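Long-range contacts in putative arylalkylamine N-Acetyltransferase 7 (Aedes aegypti, PDB 4FD7), which probably transfers an acetyl group from acetyl-CoA to an arylalkylamine, as a putative member of the GNAT acetyltransferase family: residues A[49-54]-A[154-159]; A[55-60]-A[189-194]; A[100-105]-A[167-172]; A[107-112]-A[138-143]; A[147-152]-A[184-189]. All coordinates share one frame; numbering follows the deposited sequence.

Interaction 1. Residues A[49-54]-A[154-159]; sequences CDYFAR and SVDPKY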
# COMPACT_ATOMS: atom_id res chain seq x y z
N CYS A 49 -0.90 -12.35 1.20
CA CYS A 49 -0.12 -13.40 0.57
C CYS A 49 -0.87 -14.05 -0.57
O CYS A 49 -0.26 -14.52 -1.53
CB CYS A 49 0.23 -14.47 1.60
SG CYS A 49 1.36 -13.83 2.82
N ASP A 50 -2.19 -14.06 -0.48
CA ASP A 50 -2.96 -14.86 -1.43
C ASP A 50 -3.13 -14.10 -2.72
O ASP A 50 -3.25 -14.67 -3.80
CB ASP A 50 -4.35 -15.18 -0.87
CG ASP A 50 -4.34 -16.33 0.10
OD1 ASP A 50 -3.31 -17.02 0.19
OD2 ASP A 50 -5.37 -16.53 0.78
N TYR A 51 -3.17 -12.78 -2.59
CA TYR A 51 -3.51 -11.95 -3.72
C TYR A 51 -2.40 -10.97 -4.10
O TYR A 51 -1.81 -11.10 -5.17
CB TYR A 51 -4.84 -11.25 -3.45
CG TYR A 51 -5.91 -12.25 -3.06
CD1 TYR A 51 -6.34 -13.23 -3.96
CD2 TYR A 51 -6.48 -12.23 -1.79
CE1 TYR A 51 -7.32 -14.15 -3.60
CE2 TYR A 51 -7.46 -13.14 -1.43
CZ TYR A 51 -7.87 -14.10 -2.33
OH TYR A 51 -8.85 -15.00 -1.97
N PHE A 52 -2.12 -10.00 -3.24
CA PHE A 52 -1.09 -9.00 -3.53
C PHE A 52 0.24 -9.62 -3.96
O PHE A 52 0.82 -9.22 -4.98
CB PHE A 52 -0.90 -8.09 -2.33
CG PHE A 52 0.23 -7.12 -2.47
CD1 PHE A 52 0.08 -5.94 -3.17
CD2 PHE A 52 1.45 -7.40 -1.88
CE1 PHE A 52 1.15 -5.04 -3.29
CE2 PHE A 52 2.52 -6.51 -1.99
CZ PHE A 52 2.37 -5.34 -2.69
N ALA A 53 0.72 -10.59 -3.19
CA ALA A 53 1.98 -11.27 -3.48
C ALA A 53 1.95 -11.94 -4.85
O ALA A 53 2.97 -12.06 -5.51
CB ALA A 53 2.30 -12.29 -2.41
N ARG A 54 0.77 -12.41 -5.26
CA ARG A 54 0.65 -13.11 -6.52
C ARG A 54 0.46 -12.17 -7.71
O ARG A 54 0.99 -12.43 -8.79
CB ARG A 54 -0.51 -14.10 -6.46
CG ARG A 54 -0.68 -14.91 -7.73
CD ARG A 54 -2.03 -15.59 -7.79
NE ARG A 54 -3.14 -14.63 -7.83
CZ ARG A 54 -4.37 -14.93 -7.43
NH1 ARG A 54 -5.33 -14.02 -7.48
NH2 ARG A 54 -4.65 -16.14 -6.98
N SER A 154 -3.96 -4.90 -1.44
CA SER A 154 -4.48 -6.15 -1.99
C SER A 154 -6.00 -6.06 -2.12
O SER A 154 -6.68 -5.60 -1.20
CB SER A 154 -4.11 -7.30 -1.07
OG SER A 154 -4.44 -8.56 -1.61
N VAL A 155 -6.54 -6.48 -3.26
CA VAL A 155 -7.99 -6.59 -3.41
C VAL A 155 -8.32 -7.98 -3.92
O VAL A 155 -7.67 -8.46 -4.85
CB VAL A 155 -8.54 -5.54 -4.39
CG1 VAL A 155 -9.95 -5.94 -4.91
CG2 VAL A 155 -8.57 -4.15 -3.76
N ASP A 156 -9.32 -8.62 -3.31
CA ASP A 156 -9.73 -9.95 -3.76
C ASP A 156 -10.25 -9.83 -5.18
O ASP A 156 -11.15 -9.03 -5.45
CB ASP A 156 -10.81 -10.50 -2.83
CG ASP A 156 -11.20 -11.94 -3.16
OD1 ASP A 156 -11.06 -12.37 -4.32
OD2 ASP A 156 -11.65 -12.63 -2.23
N PRO A 157 -9.67 -10.62 -6.10
CA PRO A 157 -10.04 -10.66 -7.51
C PRO A 157 -11.54 -10.74 -7.76
O PRO A 157 -12.00 -10.16 -8.74
CB PRO A 157 -9.35 -11.93 -8.00
CG PRO A 157 -8.13 -11.99 -7.19
CD PRO A 157 -8.54 -11.52 -5.82
N LYS A 158 -12.31 -11.40 -6.90
CA LYS A 158 -13.74 -11.50 -7.17
C LYS A 158 -14.49 -10.22 -6.84
O LYS A 158 -15.72 -10.14 -7.00
CB LYS A 158 -14.37 -12.73 -6.51
CG LYS A 158 -14.60 -12.60 -5.02
CD LYS A 158 -14.66 -14.00 -4.37
CE LYS A 158 -15.24 -13.91 -2.97
NZ LYS A 158 -14.85 -12.62 -2.35
N TYR A 159 -13.75 -9.20 -6.39
CA TYR A 159 -14.30 -7.87 -6.16
C TYR A 159 -13.65 -6.80 -7.02
O TYR A 159 -13.91 -5.61 -6.83
CB TYR A 159 -14.13 -7.47 -4.70
CG TYR A 159 -15.14 -8.08 -3.78
CD1 TYR A 159 -14.79 -9.12 -2.94
CD2 TYR A 159 -16.44 -7.61 -3.74
CE1 TYR A 159 -15.71 -9.69 -2.09
CE2 TYR A 159 -17.38 -8.18 -2.90
CZ TYR A 159 -17.00 -9.22 -2.07
OH TYR A 159 -17.93 -9.79 -1.23
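Helix 41-55 packs here against the end of strand 146-155 and the turn that follows it, with Tyr51, Phe52 and Arg54 facing Ser154, Asp156 and Pro157. Tyr51 does most of the touching. Its CG lies anti to the carbonyl carbon (chi1 -52°), which sends the ring out toward the turn. There Tyr51 CD1 meets Pro157 CD at 3.4 Å, the proline coming in obliquely. Asp156 CA lies over a face of the ring. The carboxylate of Asp156 stays near the phenol end, with Tyr51 OH 3.7 Å from Asp156 OD2. Nearer the sheet, Ser154 and Phe52 press together through their CB atoms, 3.5 Å apart. Ser154 OG accepts a weak, bent bond of 3.2 Å from Phe52 N, at 132°, beside a wide pi-type turn of the helix. In GNAT proteins the strand at this position leads into the loop that usually receives the coenzyme pyrophosphate, and Arg160 folds back here to bond Val155 O. The turn is braced from within. Asp156 OD1 accepts from Lys158 N at 3.0 Å, an Asx turn, and Asp156 OD2 forms a salt bridge with Lys158 NZ. Lys158 also pairs with Glu97. Farther out, Pro157 CG sits at the edge of the Arg54 guanidinium, 3.5 Å from Arg54 NH1, while Asp50 O lies over a face of that group.

Interaction 2. Residues A[55-60]-A[189-194]; sequences DELMNQ and TGPNSQ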
# COMPACT_ATOMS: atom_id res chain seq x y z
N ASP A 55 -0.27 -11.08 -7.50
CA ASP A 55 -0.79 -10.28 -8.61
C ASP A 55 -0.08 -8.95 -8.91
O ASP A 55 -0.12 -8.48 -10.03
CB ASP A 55 -2.29 -10.05 -8.41
CG ASP A 55 -3.08 -11.34 -8.52
OD1 ASP A 55 -2.53 -12.33 -9.05
OD2 ASP A 55 -4.25 -11.36 -8.08
N GLU A 56 0.53 -8.33 -7.90
CA GLU A 56 1.15 -7.02 -8.11
C GLU A 56 2.36 -7.15 -9.05
O GLU A 56 3.11 -8.12 -8.96
CB GLU A 56 1.55 -6.40 -6.78
CG GLU A 56 2.19 -5.02 -6.88
CD GLU A 56 3.72 -5.07 -6.91
OE1 GLU A 56 4.28 -6.16 -6.78
OE2 GLU A 56 4.37 -4.01 -7.05
N LEU A 57 2.55 -6.16 -9.93
CA LEU A 57 3.55 -6.26 -11.01
C LEU A 57 4.98 -6.63 -10.62
O LEU A 57 5.55 -7.55 -11.22
CB LEU A 57 3.57 -4.99 -11.89
CG LEU A 57 2.34 -4.72 -12.75
CD1 LEU A 57 2.72 -3.72 -13.82
CD2 LEU A 57 1.80 -6.00 -13.37
N MET A 58 5.57 -5.92 -9.66
CA MET A 58 6.95 -6.21 -9.25
C MET A 58 7.10 -7.63 -8.67
O MET A 58 8.06 -8.36 -8.97
CB MET A 58 7.45 -5.20 -8.20
CG MET A 58 7.48 -3.75 -8.67
SD MET A 58 7.96 -2.61 -7.35
CE MET A 58 9.74 -2.85 -7.28
N ASN A 59 6.14 -8.01 -7.83
CA ASN A 59 6.17 -9.34 -7.22
C ASN A 59 6.10 -10.42 -8.28
O ASN A 59 6.89 -11.37 -8.27
CB ASN A 59 5.01 -9.51 -6.22
CG ASN A 59 5.09 -8.54 -5.07
OD1 ASN A 59 6.14 -7.95 -4.80
ND2 ASN A 59 3.98 -8.38 -4.36
N GLN A 60 5.16 -10.26 -9.20
CA GLN A 60 4.98 -11.22 -10.28
C GLN A 60 6.23 -11.31 -11.16
O GLN A 60 6.63 -12.40 -11.58
CB GLN A 60 3.76 -10.82 -11.12
CG GLN A 60 2.80 -11.96 -11.46
CD GLN A 60 1.46 -11.44 -11.98
OE1 GLN A 60 1.41 -10.46 -12.72
NE2 GLN A 60 0.37 -12.06 -11.54
N THR A 189 3.05 0.95 -8.07
CA THR A 189 3.96 0.16 -8.88
C THR A 189 3.38 -0.27 -10.21
O THR A 189 4.12 -0.62 -11.14
CB THR A 189 4.40 -1.07 -8.12
OG1 THR A 189 3.24 -1.85 -7.80
CG2 THR A 189 5.12 -0.67 -6.84
N GLY A 190 2.06 -0.27 -10.31
CA GLY A 190 1.38 -0.70 -11.53
C GLY A 190 0.35 0.29 -12.03
O GLY A 190 0.03 1.26 -11.36
N PRO A 191 -0.20 0.03 -13.23
CA PRO A 191 -1.03 1.00 -13.96
C PRO A 191 -2.36 1.30 -13.27
O PRO A 191 -2.74 2.47 -13.14
CB PRO A 191 -1.26 0.29 -15.30
CG PRO A 191 -1.20 -1.14 -14.98
CD PRO A 191 -0.13 -1.27 -13.92
N ASN A 192 -3.06 0.27 -12.82
CA ASN A 192 -4.34 0.50 -12.17
C ASN A 192 -4.24 1.12 -10.77
O ASN A 192 -5.08 1.94 -10.40
CB ASN A 192 -5.18 -0.77 -12.17
CG ASN A 192 -5.53 -1.24 -13.56
OD1 ASN A 192 -5.41 -2.42 -13.87
ND2 ASN A 192 -5.93 -0.31 -14.42
N SER A 193 -3.21 0.75 -10.01
CA SER A 193 -2.98 1.36 -8.70
C SER A 193 -2.65 2.84 -8.85
O SER A 193 -3.12 3.69 -8.06
CB SER A 193 -1.89 0.61 -7.91
OG SER A 193 -0.66 0.55 -8.60
N GLN A 194 -1.86 3.16 -9.89
CA GLN A 194 -1.59 4.55 -10.24
C GLN A 194 -2.86 5.30 -10.65
O GLN A 194 -3.07 6.45 -10.26
CB GLN A 194 -0.52 4.63 -11.34
CG GLN A 194 0.88 4.21 -10.85
CD GLN A 194 1.78 3.72 -11.97
OE1 GLN A 194 1.47 3.88 -13.16
NE2 GLN A 194 2.91 3.10 -11.60
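Glu56 and Thr189 form the tight part of this contact. Thr189 OG1 donates to Glu56 OE2 at 2.6 Å, and the carboxylate receives it on its anti lone pair. The other oxygen, Glu56 OE1, turns back to its own helix and accepts from Asn59 N at 2.8 Å, nearly straight at 164°. With a bond on each oxygen, the carboxylate has little freedom to rotate. A bend at chi2 (-94°) brings its end across to the threonine. Thr189 also uses its methyl group: Thr189 CG2 lies 3.5 Å from Met58 SD, the two side chains crossing at about a right angle. Met58 is buried and also touches Ile125 and Tyr222. The other side is looser and nearer solvent. Leu57 CD1 meets Pro191 CD end-on at 3.8 Å, and it stands 4.0 Å from Gly190 CA. Pro191 is exposed, and Leu57 also leans on Ile225. The arrangement joins two helix starts. Glu56 is the N-cap of helix 57-62 and caps its first turn with the side-chain bond to Asn59 N. Gly190 is the N-cap of helix 191-200, at the strand-to-helix turn that follows strand 183-188 in the GNAT fold.

Interaction 3. Residues A[100-105]-A[167-172]; sequences GVNILD and EILRAR
Arg172 reaches Asn102 with one straight bond. Arg172 NH2 donates to Asn102 OD1 at 3.0 Å and 170°, and the oxygen lies in the guanidinium plane. The extended arginine chain crosses the asparagine at about a right angle. Leu104 CD2 touches the same nitrogen obliquely, 3.6 Å from Arg172 NH2, while Leu169 CD2 rests over a guanidinium face toward its rim. Toward the start of strand 98-108 the contact is apolar. Ile168 CG2 packs on Asn102 CB at 3.8 Å, and Ile168 CD1 lies 4.0 Å from Gly100 CA. A water forms the next layer. It donates to Asn102 OD1 at 2.8 Å and to Ile168 O at 2.9 Å, and accepts from Arg172 NE. Thus a helix carbonyl, the amide and the guanidinium share one hub. Other residues fix the two polar groups from behind. Asn102 ND2 donates to Gly152 O on the next strand, and Arg172 NH1 bonds Ser184 OG and Thr186 OG1. These bonds fix the position and rotation of the guanidinium. This is the packing of a crossover helical segment on the central sheet, within the beta-alpha-beta unit that links strands 146-155 and 183-188 in the GNAT fold.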
# COMPACT_ATOMS: atom_id res chain seq x y z
N GLY A 100 -10.56 -6.02 0.71
CA GLY A 100 -9.24 -5.52 0.39
C GLY A 100 -8.52 -5.10 1.66
O GLY A 100 -9.13 -4.93 2.71
N VAL A 101 -7.20 -4.95 1.57
CA VAL A 101 -6.42 -4.48 2.70
C VAL A 101 -5.24 -3.64 2.21
O VAL A 101 -4.77 -3.81 1.09
CB VAL A 101 -6.01 -5.66 3.67
CG1 VAL A 101 -5.47 -6.83 2.91
CG2 VAL A 101 -5.03 -5.22 4.74
N ASN A 102 -4.82 -2.66 3.01
CA ASN A 102 -3.70 -1.78 2.67
C ASN A 102 -2.88 -1.74 3.95
O ASN A 102 -3.34 -1.23 4.97
CB ASN A 102 -4.21 -0.37 2.34
CG ASN A 102 -3.30 0.40 1.37
OD1 ASN A 102 -3.67 1.48 0.91
ND2 ASN A 102 -2.12 -0.13 1.08
N ILE A 103 -1.68 -2.31 3.90
CA ILE A 103 -0.80 -2.28 5.06
C ILE A 103 -0.04 -0.96 5.07
O ILE A 103 0.70 -0.66 4.13
CB ILE A 103 0.18 -3.48 5.08
CG1 ILE A 103 -0.60 -4.80 4.98
CG2 ILE A 103 1.04 -3.46 6.33
CD1 ILE A 103 -1.46 -5.10 6.21
N LEU A 104 -0.23 -0.17 6.12
CA LEU A 104 0.29 1.18 6.15
C LEU A 104 1.18 1.41 7.37
O LEU A 104 1.00 0.76 8.42
CB LEU A 104 -0.87 2.21 6.20
CG LEU A 104 -2.04 2.19 5.22
CD1 LEU A 104 -2.97 3.35 5.51
CD2 LEU A 104 -1.60 2.26 3.79
N ASP A 105 2.12 2.33 7.25
CA ASP A 105 2.78 2.85 8.45
C ASP A 105 3.20 4.30 8.23
O ASP A 105 2.89 4.87 7.20
CB ASP A 105 3.95 1.97 8.90
CG ASP A 105 5.13 1.99 7.95
OD1 ASP A 105 5.07 2.66 6.89
OD2 ASP A 105 6.12 1.31 8.26
N GLU A 167 -11.33 3.60 -3.39
CA GLU A 167 -11.96 3.97 -2.12
C GLU A 167 -11.12 3.66 -0.87
O GLU A 167 -11.18 4.41 0.13
CB GLU A 167 -13.38 3.38 -2.02
CG GLU A 167 -14.32 3.78 -3.16
CD GLU A 167 -14.36 5.28 -3.45
OE1 GLU A 167 -14.38 6.10 -2.51
OE2 GLU A 167 -14.38 5.66 -4.64
N ILE A 168 -10.33 2.59 -0.93
CA ILE A 168 -9.44 2.26 0.19
C ILE A 168 -8.38 3.36 0.31
O ILE A 168 -8.05 3.79 1.43
CB ILE A 168 -8.77 0.87 0.01
CG1 ILE A 168 -9.78 -0.23 0.31
CG2 ILE A 168 -7.57 0.72 0.91
CD1 ILE A 168 -9.35 -1.59 -0.16
N LEU A 169 -7.85 3.83 -0.82
CA LEU A 169 -6.94 4.97 -0.77
C LEU A 169 -7.63 6.24 -0.30
O LEU A 169 -7.02 7.08 0.34
CB LEU A 169 -6.34 5.25 -2.14
CG LEU A 169 -5.40 4.19 -2.69
CD1 LEU A 169 -5.05 4.53 -4.11
CD2 LEU A 169 -4.14 4.11 -1.83
N ARG A 170 -8.90 6.41 -0.67
CA ARG A 170 -9.57 7.65 -0.33
C ARG A 170 -9.73 7.74 1.18
O ARG A 170 -9.69 8.83 1.76
CB ARG A 170 -10.94 7.79 -1.04
CG ARG A 170 -11.42 9.23 -1.06
CD ARG A 170 -12.90 9.33 -1.48
NE ARG A 170 -13.12 8.65 -2.75
CZ ARG A 170 -12.89 9.20 -3.94
NH1 ARG A 170 -12.44 10.44 -4.02
NH2 ARG A 170 -13.12 8.51 -5.05
N ALA A 171 -9.87 6.58 1.81
CA ALA A 171 -9.93 6.52 3.29
C ALA A 171 -8.71 7.09 4.04
O ALA A 171 -8.77 7.29 5.25
CB ALA A 171 -10.22 5.10 3.76
N ARG A 172 -7.62 7.35 3.33
CA ARG A 172 -6.43 7.89 3.97
C ARG A 172 -6.67 9.33 4.43
O ARG A 172 -6.05 9.83 5.38
CB ARG A 172 -5.24 7.84 3.01
CG ARG A 172 -4.65 6.44 2.87
CD ARG A 172 -3.42 6.48 1.98
NE ARG A 172 -3.04 5.13 1.54
CZ ARG A 172 -1.94 4.86 0.85
NH1 ARG A 172 -1.08 5.84 0.54
NH2 ARG A 172 -1.68 3.62 0.49
O HOH W 1 -5.25 3.40 2.10
O HOH W 2 -0.56 1.30 -1.32

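Interaction 4. Residues A[107-112]-A[138-143]; sequences ASRSDK and IFDRYN
Apolar and CH-pi contacts centre on Phe139, whose ring lies under the backbone of Arg109. Arg109 CA stands 3.7 Å from the centroid of the Phe139 ring, only 8° off the normal, so the CH-pi contact is over the face. Phe139 CZ also comes within 3.3 Å of Ser108 C. Ala107 CB adds a looser touch, 4.2 Å from Phe139 CZ. The Arg109 side chain then runs back past the phenylalanine in the opposite direction. Bent at chi3 (-79°), it lays a guanidinium face over Phe139 CB. The charged contact lies beyond this. Arg109 NH1 donates to Asp140 OD1 at 2.8 Å in a salt bridge that is almost straight, at 176°. The oxygen lies in the guanidinium plane, though the nitrogen stands above the plane of the carboxylate. A second acid, Asp145, binds Arg109 NE. A water bonded to Asn143 OD1 at 2.8 Å makes weak links to Arg109 NH2 and Asp140 OD1. Hydrogen bonds within residues 107-112 keep the turn in shape. Residues Ser108 to Asp111 form a type I turn, and Asp111 OD2 accepts from Ser108 N at 2.9 Å. The contact lies on the surface, where strand 98-108 ends beside strand 146-155. Short helix 138-142 packs beside this strand end and against strand 183-188, where Ile138 touches Leu183 and Ala185.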
# COMPACT_ATOMS: atom_id res chain seq x y z
N ALA A 107 6.14 7.04 7.63
CA ALA A 107 7.53 7.31 7.28
C ALA A 107 7.93 8.60 7.99
O ALA A 107 7.15 9.55 8.05
CB ALA A 107 7.69 7.44 5.79
N SER A 108 9.14 8.62 8.54
CA SER A 108 9.62 9.78 9.27
C SER A 108 11.00 10.15 8.76
O SER A 108 11.74 9.30 8.29
CB SER A 108 9.68 9.49 10.77
OG SER A 108 8.40 9.15 11.28
N ARG A 109 11.32 11.44 8.87
CA ARG A 109 12.52 12.01 8.31
C ARG A 109 13.77 11.31 8.82
O ARG A 109 14.74 11.12 8.09
CB ARG A 109 12.56 13.51 8.64
CG ARG A 109 13.69 14.29 8.01
CD ARG A 109 13.72 15.71 8.56
NE ARG A 109 12.71 16.56 7.94
CZ ARG A 109 12.89 17.21 6.79
NH1 ARG A 109 14.04 17.11 6.13
NH2 ARG A 109 11.92 17.96 6.28
N SER A 110 13.72 10.89 10.08
CA SER A 110 14.90 10.31 10.70
C SER A 110 15.12 8.84 10.32
O SER A 110 16.20 8.30 10.56
CB SER A 110 14.90 10.50 12.22
OG SER A 110 13.75 9.96 12.84
N ASP A 111 14.13 8.21 9.69
CA ASP A 111 14.25 6.79 9.28
C ASP A 111 15.43 6.56 8.34
O ASP A 111 15.58 7.26 7.34
CB ASP A 111 12.98 6.29 8.59
CG ASP A 111 11.77 6.29 9.49
OD1 ASP A 111 11.92 6.39 10.73
OD2 ASP A 111 10.64 6.17 8.95
N LYS A 112 16.24 5.57 8.65
CA LYS A 112 17.34 5.24 7.79
C LYS A 112 16.88 4.39 6.60
O LYS A 112 17.49 4.41 5.58
CB LYS A 112 18.40 4.47 8.57
CG LYS A 112 18.99 5.20 9.75
CD LYS A 112 18.06 5.15 10.94
CE LYS A 112 18.14 6.39 11.76
NZ LYS A 112 18.89 6.20 13.02
N ILE A 138 10.25 13.58 -0.42
CA ILE A 138 8.99 14.03 0.19
C ILE A 138 9.15 15.03 1.36
O ILE A 138 8.46 16.06 1.41
CB ILE A 138 8.13 12.82 0.62
CG1 ILE A 138 7.78 11.95 -0.61
CG2 ILE A 138 6.86 13.28 1.31
CD1 ILE A 138 6.86 12.67 -1.63
N PHE A 139 10.08 14.74 2.27
CA PHE A 139 10.19 15.54 3.49
C PHE A 139 10.63 16.96 3.20
O PHE A 139 10.02 17.90 3.69
CB PHE A 139 11.18 14.92 4.49
CG PHE A 139 10.80 13.53 4.91
CD1 PHE A 139 9.75 13.31 5.79
CD2 PHE A 139 11.49 12.43 4.40
CE1 PHE A 139 9.40 12.02 6.18
CE2 PHE A 139 11.14 11.14 4.79
CZ PHE A 139 10.09 10.94 5.67
N ASP A 140 11.66 17.11 2.38
CA ASP A 140 12.12 18.45 2.02
C ASP A 140 11.17 19.18 1.07
O ASP A 140 10.99 20.38 1.18
CB ASP A 140 13.52 18.40 1.43
CG ASP A 140 14.59 18.11 2.47
OD1 ASP A 140 14.36 18.38 3.66
OD2 ASP A 140 15.68 17.62 2.08
N ARG A 141 10.57 18.44 0.14
CA ARG A 141 9.65 19.05 -0.81
C ARG A 141 8.42 19.63 -0.12
O ARG A 141 7.93 20.69 -0.52
CB ARG A 141 9.22 18.04 -1.87
CG ARG A 141 10.14 18.04 -3.07
CD ARG A 141 9.68 17.08 -4.14
NE ARG A 141 8.31 17.33 -4.58
CZ ARG A 141 7.36 16.40 -4.59
NH1 ARG A 141 7.63 15.16 -4.19
NH2 ARG A 141 6.12 16.70 -5.00
N TYR A 142 7.92 18.94 0.89
CA TYR A 142 6.75 19.44 1.59
C TYR A 142 7.04 20.09 2.95
O TYR A 142 6.13 20.59 3.61
CB TYR A 142 5.73 18.32 1.78
CG TYR A 142 5.01 17.92 0.52
CD1 TYR A 142 5.36 16.78 -0.19
CD2 TYR A 142 3.93 18.66 0.05
CE1 TYR A 142 4.65 16.39 -1.33
CE2 TYR A 142 3.24 18.29 -1.08
CZ TYR A 142 3.59 17.16 -1.77
OH TYR A 142 2.87 16.82 -2.91
N ASN A 143 8.31 20.07 3.36
CA ASN A 143 8.72 20.58 4.67
C ASN A 143 7.90 19.92 5.76
O ASN A 143 7.26 20.59 6.58
CB ASN A 143 8.57 22.11 4.75
CG ASN A 143 9.29 22.70 5.96
OD1 ASN A 143 10.34 22.22 6.35
ND2 ASN A 143 8.71 23.75 6.55
O HOH W 3 12.40 20.84 5.01

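Interaction 5. Residues A[147-152]-A[184-189]; sequences YLNAMG and SATCFT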
# COMPACT_ATOMS: atom_id res chain seq x y z
N TYR A 147 5.02 11.25 6.97
CA TYR A 147 3.91 11.01 6.03
C TYR A 147 3.40 9.57 6.07
O TYR A 147 4.14 8.64 6.37
CB TYR A 147 4.27 11.40 4.60
CG TYR A 147 5.34 10.57 3.91
CD1 TYR A 147 5.04 9.37 3.27
CD2 TYR A 147 6.65 11.02 3.85
CE1 TYR A 147 6.02 8.63 2.61
CE2 TYR A 147 7.63 10.31 3.20
CZ TYR A 147 7.32 9.12 2.58
OH TYR A 147 8.30 8.41 1.93
N LEU A 148 2.13 9.38 5.74
CA LEU A 148 1.53 8.05 5.73
C LEU A 148 1.99 7.29 4.48
O LEU A 148 1.71 7.71 3.37
CB LEU A 148 0.01 8.15 5.72
CG LEU A 148 -0.72 6.81 5.81
CD1 LEU A 148 -0.36 6.10 7.11
CD2 LEU A 148 -2.23 7.02 5.70
N ASN A 149 2.68 6.18 4.70
CA ASN A 149 3.22 5.35 3.63
C ASN A 149 2.55 3.99 3.66
O ASN A 149 1.77 3.68 4.59
CB ASN A 149 4.72 5.18 3.83
CG ASN A 149 5.45 4.68 2.59
OD1 ASN A 149 4.87 4.50 1.52
ND2 ASN A 149 6.75 4.47 2.74
N ALA A 150 2.88 3.15 2.68
CA ALA A 150 2.23 1.86 2.52
C ALA A 150 3.20 0.81 2.00
O ALA A 150 4.17 1.13 1.32
CB ALA A 150 1.07 1.98 1.57
N MET A 151 2.89 -0.45 2.28
CA MET A 151 3.62 -1.57 1.71
C MET A 151 2.62 -2.58 1.16
O MET A 151 2.55 -3.71 1.63
CB MET A 151 4.51 -2.25 2.77
CG MET A 151 5.41 -3.36 2.24
SD MET A 151 6.51 -2.84 0.93
CE MET A 151 5.99 -3.88 -0.43
N GLY A 152 1.82 -2.15 0.19
CA GLY A 152 0.94 -3.06 -0.53
C GLY A 152 -0.54 -2.85 -0.30
O GLY A 152 -1.00 -2.73 0.85
N SER A 184 0.08 11.94 2.70
CA SER A 184 0.41 10.54 2.44
C SER A 184 1.22 10.50 1.15
O SER A 184 0.97 11.29 0.25
CB SER A 184 -0.86 9.69 2.28
OG SER A 184 -0.52 8.32 2.08
N ALA A 185 2.20 9.61 1.06
CA ALA A 185 2.90 9.37 -0.20
C ALA A 185 3.21 7.89 -0.30
O ALA A 185 3.38 7.22 0.70
CB ALA A 185 4.17 10.16 -0.31
N THR A 186 3.28 7.39 -1.51
CA THR A 186 3.42 5.95 -1.69
C THR A 186 4.03 5.68 -3.05
O THR A 186 3.89 6.49 -3.96
CB THR A 186 2.03 5.26 -1.48
OG1 THR A 186 1.74 5.20 -0.08
CG2 THR A 186 1.99 3.84 -2.05
N CYS A 187 4.75 4.57 -3.16
CA CYS A 187 5.20 4.11 -4.47
C CYS A 187 4.12 3.21 -5.05
O CYS A 187 3.86 2.13 -4.53
CB CYS A 187 6.51 3.32 -4.36
SG CYS A 187 7.04 2.69 -5.97
N PHE A 188 3.45 3.70 -6.09
CA PHE A 188 2.46 2.92 -6.83
C PHE A 188 3.15 2.27 -8.02
O PHE A 188 3.75 2.94 -8.87
CB PHE A 188 1.29 3.80 -7.24
CG PHE A 188 0.57 4.42 -6.07
CD1 PHE A 188 0.88 5.70 -5.62
CD2 PHE A 188 -0.42 3.71 -5.42
CE1 PHE A 188 0.20 6.25 -4.54
CE2 PHE A 188 -1.10 4.26 -4.33
CZ PHE A 188 -0.79 5.53 -3.90
N THR A 189 3.05 0.95 -8.07
CA THR A 189 3.96 0.16 -8.88
C THR A 189 3.38 -0.27 -10.21
O THR A 189 4.12 -0.62 -11.14
CB THR A 189 4.40 -1.07 -8.12
OG1 THR A 189 3.24 -1.85 -7.80
CG2 THR A 189 5.12 -0.67 -6.84
O HOH W 4 5.71 3.21 -0.74
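Tyr147 lays its ring obliquely against Ala185, with Tyr147 CD1 3.8 Å from Ala185 CB and Tyr147 CE1 3.6 Å from Ala185 O. Its CG stands between the backbone N and the carbonyl carbon (chi1 67°), which turns the ring toward the neighbouring strand. The phenol oxygen goes on to Tyr232. Next along the strand, Leu148 O takes two bonds. Ser184 OG donates to Leu148 O at 2.6 Å and Ala185 N to the same oxygen at 3.0 Å, from opposite faces of the carbonyl plane. Beyond this single bridge the pairing stops. The two strands run in the same sense but diverge at 27°. This is the splayed pair of parallel strands of the GNAT fold, and in the family acetyl-CoA usually enters the V between them. Where the strands part, Asn149 turns its amide oxygen toward strand 183-188. Asn149 OD1 accepts from Ala150 N at 2.7 Å and from a water at 2.7 Å, and that water accepts from Cys187 N at 2.9 Å. Farther on, Ala150 CB touches Thr186 OG1 at 3.7 Å. The same hydroxyl, Thr186 OG1, donates to Ala185 O. Side-chain hydroxyls, an amide and a water thus take over several of the bonds that regular strand pairing would supply.

How the interactions relate
Interactions 3 and 5 are buried near the chain centre, 1 and 2 are partly buried, and 4 lies at the surface. Strand 146-155 serves interactions 1 and 5, and neighbouring strand 98-108 serves 3 and 4, so one sheet connects these four. Interaction 2 joins through helix 57-62, which follows helix 41-55 of interaction 1, and through Thr189, shared with interaction 5. The chemistry follows place. The central contacts rely on neutral hydrogen-bonding groups, water and one arginine common to both networks. Interaction 2 has a single short carboxylate bond, interaction 1 mainly side-chain packing, and interaction 4 a salt bridge, about 30 Å from interaction 1 between centres.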